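PDB 4D5T: protein A49R from Vaccinia virus, which blocks host NF-kappa-B activation by binding BTRC, which diminishes ubiquitination of NFKBIA and so keeps p65/RELA in the cytoplasm. Local coordinates for residues Glu69-Leu74 / Lys106-Asn111; Thr11-Ile16 / Asp55-Ile60. One frame throughout, in Å; residues are numbered along the deposited sequence.

Contact 1 of 2, residues Glu69-Leu74 / Lys106-Asn111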
loop_
_atom_site.group_PDB
_atom_site.type_symbol
_atom_site.label_atom_id
_atom_site.label_comp_id
_atom_site.label_asym_id
_atom_site.label_seq_id
_atom_site.Cartn_x
_atom_site.Cartn_y
_atom_site.Cartn_z
ATOM N N GLU A 69 6.466 12.117 -12.041
ATOM C CA GLU A 69 7.559 12.836 -12.702
ATOM C C GLU A 69 8.893 12.192 -12.312
ATOM O O GLU A 69 9.729 11.865 -13.148
ATOM C CB GLU A 69 7.572 14.344 -12.300
ATOM C CG GLU A 69 6.620 15.300 -13.015
ATOM C CD GLU A 69 6.509 15.071 -14.498
ATOM O OE1 GLU A 69 7.428 15.469 -15.236
ATOM O OE2 GLU A 69 5.484 14.477 -14.907
ATOM N N LEU A 70 9.059 11.915 -11.033
ATOM C CA LEU A 70 10.291 11.270 -10.581
ATOM C C LEU A 70 10.505 9.889 -11.260
ATOM O O LEU A 70 11.583 9.606 -11.819
ATOM C CB LEU A 70 10.288 11.117 -9.053
ATOM C CG LEU A 70 11.541 10.576 -8.378
ATOM C CD1 LEU A 70 11.628 11.009 -6.915
ATOM C CD2 LEU A 70 11.556 9.060 -8.398
ATOM N N ILE A 71 9.487 9.061 -11.234
ATOM C CA ILE A 71 9.566 7.727 -11.820
ATOM C C ILE A 71 9.807 7.769 -13.329
ATOM O O ILE A 71 10.562 6.946 -13.835
ATOM C CB ILE A 71 8.314 6.909 -11.450
ATOM C CG1 ILE A 71 8.452 6.405 -10.011
ATOM C CG2 ILE A 71 8.161 5.709 -12.354
ATOM C CD1 ILE A 71 7.145 6.188 -9.339
ATOM N N ASN A 72 9.224 8.759 -14.006
ATOM C CA ASN A 72 9.538 9.037 -15.421
ATOM C C ASN A 72 10.991 9.317 -15.721
ATOM O O ASN A 72 11.435 9.076 -16.827
ATOM C CB ASN A 72 8.811 10.275 -15.936
ATOM C CG ASN A 72 7.411 9.978 -16.388
ATOM O OD1 ASN A 72 6.964 8.822 -16.329
ATOM N ND2 ASN A 72 6.692 11.020 -16.801
ATOM N N SER A 73 11.712 9.888 -14.770
ATOM C CA SER A 73 13.126 10.187 -14.959
ATOM C C SER A 73 13.994 8.936 -14.747
ATOM O O SER A 73 15.166 8.964 -15.043
ATOM C CB SER A 73 13.547 11.287 -13.990
ATOM O OG SER A 73 13.674 10.794 -12.660
ATOM N N LEU A 74 13.437 7.829 -14.268
ATOM C CA LEU A 74 14.257 6.652 -13.973
ATOM C C LEU A 74 14.431 5.738 -15.163
ATOM O O LEU A 74 13.544 5.625 -15.998
ATOM C CB LEU A 74 13.647 5.852 -12.847
ATOM C CG LEU A 74 13.439 6.591 -11.518
ATOM C CD1 LEU A 74 12.858 5.636 -10.480
ATOM C CD2 LEU A 74 14.713 7.232 -11.012
ATOM N N LYS A 106 2.569 0.916 -6.478
ATOM C CA LYS A 106 1.440 1.578 -7.130
ATOM C C LYS A 106 1.923 2.767 -7.957
ATOM O O LYS A 106 1.533 2.903 -9.127
ATOM C CB LYS A 106 0.367 2.006 -6.099
ATOM C CG LYS A 106 -0.789 2.732 -6.755
ATOM C CD LYS A 106 -1.970 2.928 -5.837
ATOM C CE LYS A 106 -3.000 3.765 -6.619
ATOM N NZ LYS A 106 -4.325 3.776 -6.029
ATOM N N TYR A 107 2.858 3.559 -7.436
ATOM C CA TYR A 107 3.394 4.655 -8.270
ATOM C C TYR A 107 4.048 4.129 -9.539
ATOM O O TYR A 107 3.957 4.725 -10.639
ATOM C CB TYR A 107 4.409 5.511 -7.526
ATOM C CG TYR A 107 3.955 6.234 -6.311
ATOM C CD1 TYR A 107 2.727 6.924 -6.259
ATOM C CD2 TYR A 107 4.809 6.347 -5.219
ATOM C CE1 TYR A 107 2.323 7.607 -5.113
ATOM C CE2 TYR A 107 4.399 7.023 -4.073
ATOM C CZ TYR A 107 3.176 7.675 -4.051
ATOM O OH TYR A 107 2.863 8.395 -2.939
ATOM N N ILE A 108 4.811 3.045 -9.397
ATOM C CA ILE A 108 5.567 2.479 -10.507
ATOM C C ILE A 108 4.608 1.902 -11.543
ATOM O O ILE A 108 4.782 2.142 -12.759
ATOM C CB ILE A 108 6.558 1.402 -10.058
ATOM C CG1 ILE A 108 7.660 2.021 -9.199
ATOM C CG2 ILE A 108 7.166 0.689 -11.278
ATOM C CD1 ILE A 108 8.574 0.971 -8.647
ATOM N N MET A 109 3.542 1.254 -11.078
ATOM C CA MET A 109 2.483 0.746 -11.989
ATOM C C MET A 109 1.608 1.843 -12.600
ATOM O O MET A 109 0.921 1.609 -13.600
ATOM C CB MET A 109 1.594 -0.281 -11.292
ATOM C CG MET A 109 2.286 -1.587 -10.888
ATOM S SD MET A 109 3.040 -2.548 -12.183
ATOM C CE MET A 109 4.656 -1.885 -12.278
ATOM N N ASN A 110 1.657 3.057 -12.060
ATOM C CA ASN A 110 1.019 4.262 -12.711
ATOM C C ASN A 110 1.752 4.689 -14.002
ATOM O O ASN A 110 1.250 5.512 -14.723
ATOM C CB ASN A 110 0.946 5.497 -11.752
ATOM C CG ASN A 110 0.000 5.311 -10.540
ATOM O OD1 ASN A 110 -0.927 4.503 -10.551
ATOM N ND2 ASN A 110 0.249 6.102 -9.467
ATOM N N ASN A 111 2.955 4.143 -14.248
ATOM C CA ASN A 111 3.762 4.392 -15.491
ATOM C C ASN A 111 3.475 3.260 -16.477
ATOM O O ASN A 111 3.861 2.128 -16.261
ATOM C CB ASN A 111 5.259 4.445 -15.134
ATOM C CG ASN A 111 6.181 4.673 -16.313
ATOM O OD1 ASN A 111 6.300 3.835 -17.220
ATOM N ND2 ASN A 111 6.796 5.853 -16.345
#
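Ile71 carries the apolar half of this contact, driving its side chain from near the end of helix 64-72 into the end of helix 95-109. Its CG1 branch lies anti to the carbonyl carbon (chi1 -78°), and from there CD1 lies against the base of the Tyr107 side chain, 3.4 Å from Tyr107 CB. The two side chains cross at about a right angle; the methyl meets the tyrosine at CB, and the ring leads away toward that of Tyr58. The same CD1 lies 4.2 Å from Ile108 CG1. The other branch, CG2, is turned toward the chain beyond the helix and sits 4.2 Å from Asn111 CB. Phe114 of helix 112-126 touches both Ile71 and Ile108 and so extends this apolar patch.

One residue on, Asn72 bends its amide back toward Asn111, bringing Asn72 OD1 to 3.0 Å from Asn111 ND2, with the two amide planes 81° apart. Asn111 is fixed from its own side: it is the N-cap of helix 112-126, and its OD1 accepts a hydrogen bond from the backbone N of Phe114. Past Asn72 the chain leaves the contact.

A buried isoleucine thus supplies most of the surface that helix 64-72 hides here, while the amides meet at its more exposed margin; capping directs Asn111 OD1 into its own helix and leaves the ND2 side of that amide facing Asn72.

Contact 2 of 2, residues Thr11-Ile16 / Asp55-Ile60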
loop_
_atom_site.group_PDB
_atom_site.type_symbol
_atom_site.label_atom_id
_atom_site.label_comp_id
_atom_site.label_asym_id
_atom_site.label_seq_id
_atom_site.Cartn_x
_atom_site.Cartn_y
_atom_site.Cartn_z
ATOM N N THR A 11 -9.676 11.348 12.293
ATOM C CA THR A 11 -10.793 10.435 12.506
ATOM C C THR A 11 -10.781 9.279 11.544
ATOM O O THR A 11 -11.017 8.154 11.955
ATOM C CB THR A 11 -12.085 11.210 12.344
ATOM O OG1 THR A 11 -12.110 12.217 13.341
ATOM C CG2 THR A 11 -13.312 10.314 12.548
ATOM N N GLU A 12 -10.509 9.543 10.271
ATOM C CA GLU A 12 -10.542 8.489 9.262
ATOM C C GLU A 12 -9.485 7.432 9.542
ATOM O O GLU A 12 -9.759 6.244 9.510
ATOM C CB GLU A 12 -10.323 9.004 7.864
ATOM C CG GLU A 12 -10.623 7.927 6.812
ATOM C CD GLU A 12 -12.085 7.457 6.798
ATOM O OE1 GLU A 12 -12.949 8.236 7.172
ATOM O OE2 GLU A 12 -12.374 6.323 6.379
ATOM N N LEU A 13 -8.263 7.864 9.868
ATOM C CA LEU A 13 -7.195 6.902 10.115
ATOM C C LEU A 13 -7.368 6.105 11.355
ATOM O O LEU A 13 -7.202 4.875 11.345
ATOM C CB LEU A 13 -5.876 7.578 10.194
ATOM C CG LEU A 13 -5.207 7.779 8.880
ATOM C CD1 LEU A 13 -3.919 8.556 9.182
ATOM C CD2 LEU A 13 -4.848 6.484 8.166
ATOM N N ALA A 14 -7.807 6.737 12.410
ATOM C CA ALA A 14 -8.174 6.045 13.619
ATOM C C ALA A 14 -9.242 5.003 13.361
ATOM O O ALA A 14 -9.142 3.869 13.828
ATOM C CB ALA A 14 -8.605 7.023 14.713
ATOM N N SER A 15 -10.307 5.399 12.668
ATOM C CA SER A 15 -11.433 4.516 12.476
ATOM C C SER A 15 -11.076 3.338 11.548
ATOM O O SER A 15 -11.502 2.210 11.801
ATOM C CB SER A 15 -12.640 5.261 11.922
ATOM O OG SER A 15 -13.042 6.291 12.789
ATOM N N ILE A 16 -10.394 3.600 10.443
ATOM C CA ILE A 16 -10.099 2.512 9.493
ATOM C C ILE A 16 -9.060 1.528 10.083
ATOM O O ILE A 16 -9.159 0.315 9.893
ATOM C CB ILE A 16 -9.724 2.999 8.114
ATOM C CG1 ILE A 16 -9.898 1.871 7.081
ATOM C CG2 ILE A 16 -8.340 3.560 8.062
ATOM C CD1 ILE A 16 -11.345 1.456 6.852
ATOM N N ASP A 55 -5.573 3.136 0.734
ATOM C CA ASP A 55 -6.102 4.194 -0.112
ATOM C C ASP A 55 -6.140 5.518 0.631
ATOM O O ASP A 55 -5.749 6.537 0.098
ATOM C CB ASP A 55 -7.517 3.793 -0.593
ATOM C CG ASP A 55 -8.143 4.816 -1.509
ATOM O OD1 ASP A 55 -7.727 4.882 -2.652
ATOM O OD2 ASP A 55 -9.022 5.554 -1.072
ATOM N N THR A 56 -6.571 5.475 1.887
ATOM C CA THR A 56 -6.509 6.655 2.775
ATOM C C THR A 56 -5.089 7.180 2.936
ATOM O O THR A 56 -4.847 8.371 2.774
ATOM C CB THR A 56 -7.204 6.371 4.084
ATOM O OG1 THR A 56 -8.576 6.132 3.803
ATOM C CG2 THR A 56 -7.105 7.562 5.031
ATOM N N VAL A 57 -4.103 6.290 3.173
ATOM C CA VAL A 57 -2.760 6.733 3.344
ATOM C C VAL A 57 -2.221 7.317 2.056
ATOM O O VAL A 57 -1.567 8.408 2.040
ATOM C CB VAL A 57 -1.840 5.542 3.811
ATOM C CG1 VAL A 57 -0.351 5.918 3.821
ATOM C CG2 VAL A 57 -2.242 5.088 5.185
ATOM N N TYR A 58 -2.480 6.637 0.942
ATOM C CA TYR A 58 -2.054 7.146 -0.377
ATOM C C TYR A 58 -2.573 8.591 -0.591
ATOM O O TYR A 58 -1.862 9.484 -1.056
ATOM C CB TYR A 58 -2.584 6.206 -1.451
ATOM C CG TYR A 58 -2.135 6.474 -2.834
ATOM C CD1 TYR A 58 -2.818 7.365 -3.631
ATOM C CD2 TYR A 58 -1.030 5.822 -3.367
ATOM C CE1 TYR A 58 -2.430 7.587 -4.940
ATOM C CE2 TYR A 58 -0.615 6.051 -4.677
ATOM C CZ TYR A 58 -1.305 6.945 -5.431
ATOM O OH TYR A 58 -0.934 7.162 -6.712
ATOM N N THR A 59 -3.830 8.800 -0.243
ATOM C CA THR A 59 -4.518 10.096 -0.427
ATOM C C THR A 59 -3.902 11.153 0.498
ATOM O O THR A 59 -3.685 12.281 0.082
ATOM C CB THR A 59 -6.009 9.965 -0.132
ATOM O OG1 THR A 59 -6.572 9.107 -1.103
ATOM C CG2 THR A 59 -6.702 11.323 -0.227
ATOM N N ILE A 60 -3.669 10.790 1.755
ATOM C CA ILE A 60 -3.003 11.695 2.704
ATOM C C ILE A 60 -1.606 12.156 2.267
ATOM O O ILE A 60 -1.284 13.350 2.328
ATOM C CB ILE A 60 -2.930 11.032 4.070
ATOM C CG1 ILE A 60 -4.348 10.978 4.624
ATOM C CG2 ILE A 60 -1.982 11.762 5.010
ATOM C CD1 ILE A 60 -4.446 10.104 5.828
HETATM O O HOH W 1 -10.248 4.865 5.114
#
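Helices 9-23 and 49-61 of the Bcl-2-like helical bundle pack here almost antiparallel, their local axes 10.7 Å apart and inclined at 158°, through Leu13 on one side and Thr56, Val57 and Ile60 on the other. Leu13 and Ile60 reach toward each other tip to tip, with Leu13 CD1 3.7 Å from Ile60 CD1. The second leucine methyl, CD2, takes a different course: it slides past Thr56, where it lies 4.0 Å from CG2 of that threonine, and meets Val57 CG2 at 4.2 Å, the leucine and valine side chains crossing at about a right angle.

A49 is a member of the Bcl-2 family despite its own distinct sequence family, and this interface joins helix 9-23 to helix 49-61; Ile146 and Arg147 of helix 132-150 also pack against Leu13, bringing the last long helix to the same seam.

Toward the more open side, Glu12 crosses Thr56 at a slant, with Glu12 CG 4.0 Å from Thr56 CG2. The glutamate chain bends at chi2 (63°), which turns the carboxylate aside from the threonine, and a water sits in the remaining gap. It donates to Glu12 OE2 at 2.9 Å and lies very close to Thr56 OG1, in a contact too short to be taken at face value. That hydroxyl lies beside its own backbone N (chi1 -63°), where it is also hydrogen-bonded to Ser52 O one helical turn earlier.

Overall arrangement
From the N terminus, helix 9-23 comes first, and contact 2 closes a loop of 38 residues by bringing helix 49-61 back against it. Helix 64-72 follows directly, and contact 1 then closes a second loop, of 31 residues, where helix 95-109 returns to its end. The two loops run in series, neither nesting nor crossing. Although the centres of the contacts lie about 23 Å apart, Tyr58 bridges them: it points from the 55-60 segment toward 106-111, packing against Lys106 and Tyr107, with its hydroxyl probably hydrogen-bonded to Asn110. Helix 49-61 thus touches both helix 9-23 and helix 95-109, tying the start of the bundle to its later helices.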